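Cytochrome C554 (Nitrosomonas europaea, PDB 1FT5) carries electrons in ammonia oxidation as a tetraheme periplasmic cytochrome, accepting them directly from hydroxylamine oxidoreductase. Local coordinates at residues A1-F5 / Q70-Y74; P4-R8 / C88-H92. All blocks are in the same frame, centred on the assembly; numbering follows the deposited sequence.

Interaction 1 of 2, residues A1-F5 / Q70-Y74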
# COMPACT_ATOMS: atom_id res chain seq x y z
N ALA A 1 10.05 12.37 13.83
CA ALA A 1 11.06 11.67 12.98
C ALA A 1 10.44 10.44 12.32
O ALA A 1 10.71 9.30 12.72
CB ALA A 1 12.28 11.25 13.82
N ASP A 2 9.59 10.66 11.32
CA ASP A 2 8.99 9.55 10.60
C ASP A 2 10.13 8.89 9.85
O ASP A 2 11.27 9.42 9.80
CB ASP A 2 7.95 10.07 9.59
CG ASP A 2 6.67 9.24 9.60
OD1 ASP A 2 6.67 8.15 8.96
OD2 ASP A 2 5.69 9.68 10.24
N ALA A 3 9.84 7.74 9.25
CA ALA A 3 10.82 6.99 8.51
C ALA A 3 10.80 7.19 7.01
O ALA A 3 9.73 7.45 6.41
CB ALA A 3 10.63 5.47 8.79
N PRO A 4 11.96 7.07 6.37
CA PRO A 4 12.02 7.21 4.93
C PRO A 4 11.47 5.97 4.21
O PRO A 4 11.54 4.85 4.70
CB PRO A 4 13.49 7.35 4.61
CG PRO A 4 14.18 7.52 5.97
CD PRO A 4 13.30 6.90 6.97
N PHE A 5 10.94 6.17 3.04
CA PHE A 5 10.55 5.06 2.18
C PHE A 5 11.80 4.51 1.51
O PHE A 5 12.81 5.25 1.33
CB PHE A 5 9.69 5.58 1.03
CG PHE A 5 8.27 5.84 1.42
CD1 PHE A 5 7.29 4.86 1.16
CD2 PHE A 5 7.92 7.01 2.07
CE1 PHE A 5 5.93 5.10 1.58
CE2 PHE A 5 6.61 7.23 2.48
CZ PHE A 5 5.62 6.28 2.25
N GLN A 70 7.31 12.50 -0.01
CA GLN A 70 7.78 12.06 1.29
C GLN A 70 9.24 11.64 1.19
O GLN A 70 9.71 11.33 0.12
CB GLN A 70 6.94 10.90 1.77
CG GLN A 70 5.45 11.28 1.83
CD GLN A 70 4.64 10.23 2.57
OE1 GLN A 70 3.75 9.62 2.00
NE2 GLN A 70 4.97 10.00 3.85
N LYS A 71 9.92 11.70 2.33
CA LYS A 71 11.35 11.34 2.27
C LYS A 71 11.55 9.88 1.81
O LYS A 71 10.84 8.93 2.24
CB LYS A 71 12.02 11.61 3.61
CG LYS A 71 11.37 10.92 4.70
CD LYS A 71 11.54 11.61 6.09
CE LYS A 71 10.62 10.97 7.09
NZ LYS A 71 9.38 11.79 7.20
N GLY A 72 12.43 9.77 0.83
CA GLY A 72 12.80 8.49 0.20
C GLY A 72 11.81 8.00 -0.83
O GLY A 72 12.05 6.99 -1.50
N GLY A 73 10.71 8.75 -0.97
CA GLY A 73 9.67 8.32 -1.91
C GLY A 73 9.87 8.65 -3.37
O GLY A 73 10.89 9.21 -3.80
N TYR A 74 8.90 8.23 -4.19
CA TYR A 74 8.91 8.46 -5.60
C TYR A 74 9.03 9.93 -5.99
O TYR A 74 8.38 10.82 -5.35
CB TYR A 74 7.55 7.98 -6.17
CG TYR A 74 7.48 7.93 -7.66
CD1 TYR A 74 7.73 6.73 -8.32
CD2 TYR A 74 7.08 9.06 -8.41
CE1 TYR A 74 7.59 6.63 -9.67
CE2 TYR A 74 6.93 9.03 -9.72
CZ TYR A 74 7.17 7.81 -10.40
OH TYR A 74 7.01 7.72 -11.77
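Phe5 sets the CE2 corner of its ring against the side-chain amide of Gln70, which belongs to a type II beta turn running from Gln70 to Gly73 and closed by Gly73 N bonding to Gln70 O. The two planes stand 80° apart; Gln70 NE2 lies at the ring edge, 3.5 Å from Phe5 CE2, while Gln70 CB fills in beside Phe5 CD2 and CE2. With its CG anti to the carbonyl carbon (chi1 -79°), Phe5 swings its ring toward Gln70. An alanine here is likely to leave the Gln70 side chain without the ring edge it packs against and open a gap beside it. Lys71 O, at the bend, is also near the ring plane, 3.5 Å from Phe5 CD2, but its main partner is the backbone: Phe5 N donates to Lys71 O over 2.9 Å in a nearly straight bond (170°). Pro4 CA adds a weaker CH...O contact to the same oxygen. Gly72 occupies the third position of the turn with positive phi, and its lack of a side chain allows Gly72 CA to approach Phe5 O to 3.4 Å, where a CB would clash. The irregular N-terminal segment 1-5 is joined to the loop that precedes helix 88-92 with no sheet formed, in a contact that runs out to the surface. Along that outer side the Lys71 chain lies beside Pro4, Lys71 CG being 3.8 Å from Pro4 CA, and then bends at its last torsion, bringing its end to Asp2. No salt bridge results: Lys71 NZ stays 4.9 Å from Asp2 OD1, whereas Lys71 CE comes within 3.2 Å of Asp2 O.

Interaction 2 of 2, residues P4-R8 / C88-H92. With HEM (protoporphyrin IX containing Fe), chain G; PO4 (phosphate ion), chain C.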
# COMPACT_ATOMS: atom_id res chain seq x y z
N PRO A 4 11.96 7.07 6.37
CA PRO A 4 12.02 7.21 4.93
C PRO A 4 11.47 5.97 4.21
O PRO A 4 11.54 4.85 4.70
CB PRO A 4 13.49 7.35 4.61
CG PRO A 4 14.18 7.52 5.97
CD PRO A 4 13.30 6.90 6.97
N PHE A 5 10.94 6.17 3.04
CA PHE A 5 10.55 5.06 2.18
C PHE A 5 11.80 4.51 1.51
O PHE A 5 12.81 5.25 1.33
CB PHE A 5 9.69 5.58 1.03
CG PHE A 5 8.27 5.84 1.42
CD1 PHE A 5 7.29 4.86 1.16
CD2 PHE A 5 7.92 7.01 2.07
CE1 PHE A 5 5.93 5.10 1.58
CE2 PHE A 5 6.61 7.23 2.48
CZ PHE A 5 5.62 6.28 2.25
N GLU A 6 11.76 3.25 1.08
CA GLU A 6 12.87 2.69 0.33
C GLU A 6 12.45 1.90 -0.92
O GLU A 6 13.29 1.63 -1.79
CB GLU A 6 13.74 1.75 1.15
CG GLU A 6 14.70 2.36 2.07
CD GLU A 6 15.49 1.24 2.75
OE1 GLU A 6 16.73 1.24 2.61
OE2 GLU A 6 14.83 0.35 3.37
N GLY A 7 11.18 1.52 -1.02
CA GLY A 7 10.82 0.73 -2.18
C GLY A 7 10.42 -0.68 -1.80
O GLY A 7 10.67 -1.10 -0.69
N ARG A 8 9.91 -1.42 -2.78
CA ARG A 8 9.37 -2.75 -2.47
C ARG A 8 10.35 -3.89 -2.44
O ARG A 8 10.03 -4.94 -1.89
CB ARG A 8 8.35 -3.19 -3.54
CG ARG A 8 7.28 -2.22 -3.91
CD ARG A 8 6.35 -2.91 -4.92
NE ARG A 8 6.98 -3.41 -6.14
CZ ARG A 8 7.24 -2.64 -7.21
NH1 ARG A 8 6.92 -1.31 -7.21
NH2 ARG A 8 7.71 -3.17 -8.32
N CYS A 88 4.17 -1.95 -1.30
CA CYS A 88 4.07 -2.39 0.09
C CYS A 88 4.02 -1.31 1.13
O CYS A 88 3.29 -1.33 2.08
CB CYS A 88 5.31 -3.31 0.37
SG CYS A 88 5.72 -4.48 -0.91
N GLU A 89 4.92 -0.31 0.99
CA GLU A 89 5.02 0.73 1.98
C GLU A 89 3.83 1.71 1.92
O GLU A 89 3.59 2.38 2.89
CB GLU A 89 6.30 1.50 1.75
CG GLU A 89 7.60 0.68 2.05
CD GLU A 89 8.82 1.39 1.49
OE1 GLU A 89 8.88 1.62 0.29
OE2 GLU A 89 9.69 1.79 2.30
N SER A 90 3.16 1.77 0.77
CA SER A 90 1.98 2.65 0.74
C SER A 90 0.93 2.21 1.74
O SER A 90 0.15 3.05 2.21
CB SER A 90 1.35 2.74 -0.67
OG SER A 90 2.14 3.56 -1.50
N CYS A 91 0.89 0.92 2.09
CA CYS A 91 -0.05 0.47 3.13
C CYS A 91 0.62 0.20 4.48
O CYS A 91 0.13 0.58 5.53
CB CYS A 91 -0.80 -0.81 2.68
SG CYS A 91 -1.88 -0.42 1.26
N HIS A 92 1.76 -0.47 4.42
CA HIS A 92 2.42 -0.85 5.65
C HIS A 92 3.33 0.20 6.26
O HIS A 92 3.85 -0.01 7.35
CB HIS A 92 3.25 -2.12 5.37
CG HIS A 92 2.37 -3.29 5.06
ND1 HIS A 92 1.62 -3.92 6.02
CD2 HIS A 92 2.10 -3.92 3.89
CE1 HIS A 92 0.93 -4.89 5.41
NE2 HIS A 92 1.17 -4.95 4.12
CHA HEM G . -0.70 -8.07 5.58
CHB HEM G . 3.44 -8.08 3.00
CHC HEM G . 1.47 -4.75 -0.00
CHD HEM G . -2.33 -4.34 2.98
C1A HEM G . 0.58 -8.38 5.09
C2A HEM G . 1.45 -9.36 5.67
C3A HEM G . 2.60 -9.34 4.98
C4A HEM G . 2.47 -8.37 3.94
CMA HEM G . 3.86 -10.20 5.21
CAA HEM G . 1.11 -10.27 6.90
CBA HEM G . 0.68 -11.72 6.42
CGA HEM G . -0.48 -11.70 5.39
O1A HEM G . -1.52 -11.16 5.73
O2A HEM G . -0.29 -12.21 4.29
C1B HEM G . 3.27 -7.13 1.95
C2B HEM G . 4.24 -6.91 0.92
C3B HEM G . 3.68 -6.01 0.03
C4B HEM G . 2.36 -5.71 0.58
CMB HEM G . 5.61 -7.59 0.84
CAB HEM G . 4.20 -5.40 -1.24
CBB HEM G . 4.50 -6.48 -2.31
C1C HEM G . 0.28 -4.37 0.60
C2C HEM G . -0.53 -3.32 0.08
C3C HEM G . -1.53 -3.15 0.91
C4C HEM G . -1.43 -4.14 1.95
CMC HEM G . -0.25 -2.51 -1.21
CAC HEM G . -2.63 -2.05 0.83
CBC HEM G . -3.39 -1.87 -0.46
C1D HEM G . -2.24 -5.36 3.94
C2D HEM G . -3.22 -5.58 4.98
C3D HEM G . -2.77 -6.68 5.69
C4D HEM G . -1.52 -7.07 5.07
CMD HEM G . -4.44 -4.72 5.28
CAD HEM G . -3.34 -7.26 6.98
CBD HEM G . -2.52 -6.84 8.16
CGD HEM G . -2.62 -7.75 9.39
O1D HEM G . -1.92 -7.45 10.36
O2D HEM G . -3.38 -8.72 9.34
NA HEM G . 1.22 -7.78 4.03
NB HEM G . 2.10 -6.38 1.75
NC HEM G . -0.27 -4.88 1.73
ND HEM G . -1.18 -6.28 3.97
FE HEM G . 0.45 -6.36 2.86
P PO4 C . 8.35 -6.79 -6.68
O1 PO4 C . 8.09 -6.05 -8.00
O2 PO4 C . 9.89 -6.82 -6.43
O3 PO4 C . 7.65 -6.11 -5.48
O4 PO4 C . 7.77 -8.22 -6.79
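Glu89 grips two successive backbone amides of the N-terminal segment with its carboxylate: Glu6 N donates to Glu89 OE2 over 2.8 Å, and Gly7 N to Glu89 OE1 over 2.6 Å. OE2 uses its syn lone pair; OE1 is also met on the syn side, but 33° out of the carboxylate plane. Glu89 is the residue after the first cysteine of a CXXCH heme-binding motif, Cys88 to His92, so the bonds tie the chain before helix 9-14 to the short helix carrying heme 3. An extended chain beyond CG (chi2 167°) brings this buried carboxylate across to the loop, where Gly95 N gives OE2 a further donor. Backbone N-H groups thus meet both oxygens, which would probably favour the charged form. The Glu6 side chain has its own mates, salt-bridged to Arg96 and Arg99. On the helix, Cys88 and Cys91 hold the porphyrin through thioether bonds to its CAB and CAC, and Cys88 O accepts from both Cys91 N and His92 N. His92 NE2 binds the iron at 2.0 Å, with His179 as the other axial ligand. In the packing around these bonds, the Phe5 ring and the Glu89 chain run antiparallel alongside one another, Glu89 CB 3.6 Å from Phe5 CD1. At the other end Arg8 packs its CB against the thioether sulfur, 3.9 Å from Cys88 SG. The Arg8 chain then bends at chi3 (-57°), laying the guanidinium edge along a phosphate ion, probably from the crystallisation liquor; Arg8 NE donates to phosphate O3 and Arg8 NH2 to phosphate O1, each over 2.9 Å.

How the interactions relate
Both interactions start from the same N-terminal stretch and share Pro4 and Phe5, their centres about 9 Å apart. Interaction 1 is partly buried and lies farther out, about 14 Å from the centre of the chain; interaction 2 is buried, about 7 Å from that centre and beside the hemes. Phe5 joins them, with different parts of its ring turned to the loop 70-74 and to helix 88-92. Chemistry changes with depth: the outer contact combines one backbone bond and CH...O approaches with the Phe5 ring edge against Gln70 and a lysine whose amine makes no salt bridge across it, whereas the inner one uses a carboxylate to satisfy main-chain amides next to a covalently bound heme.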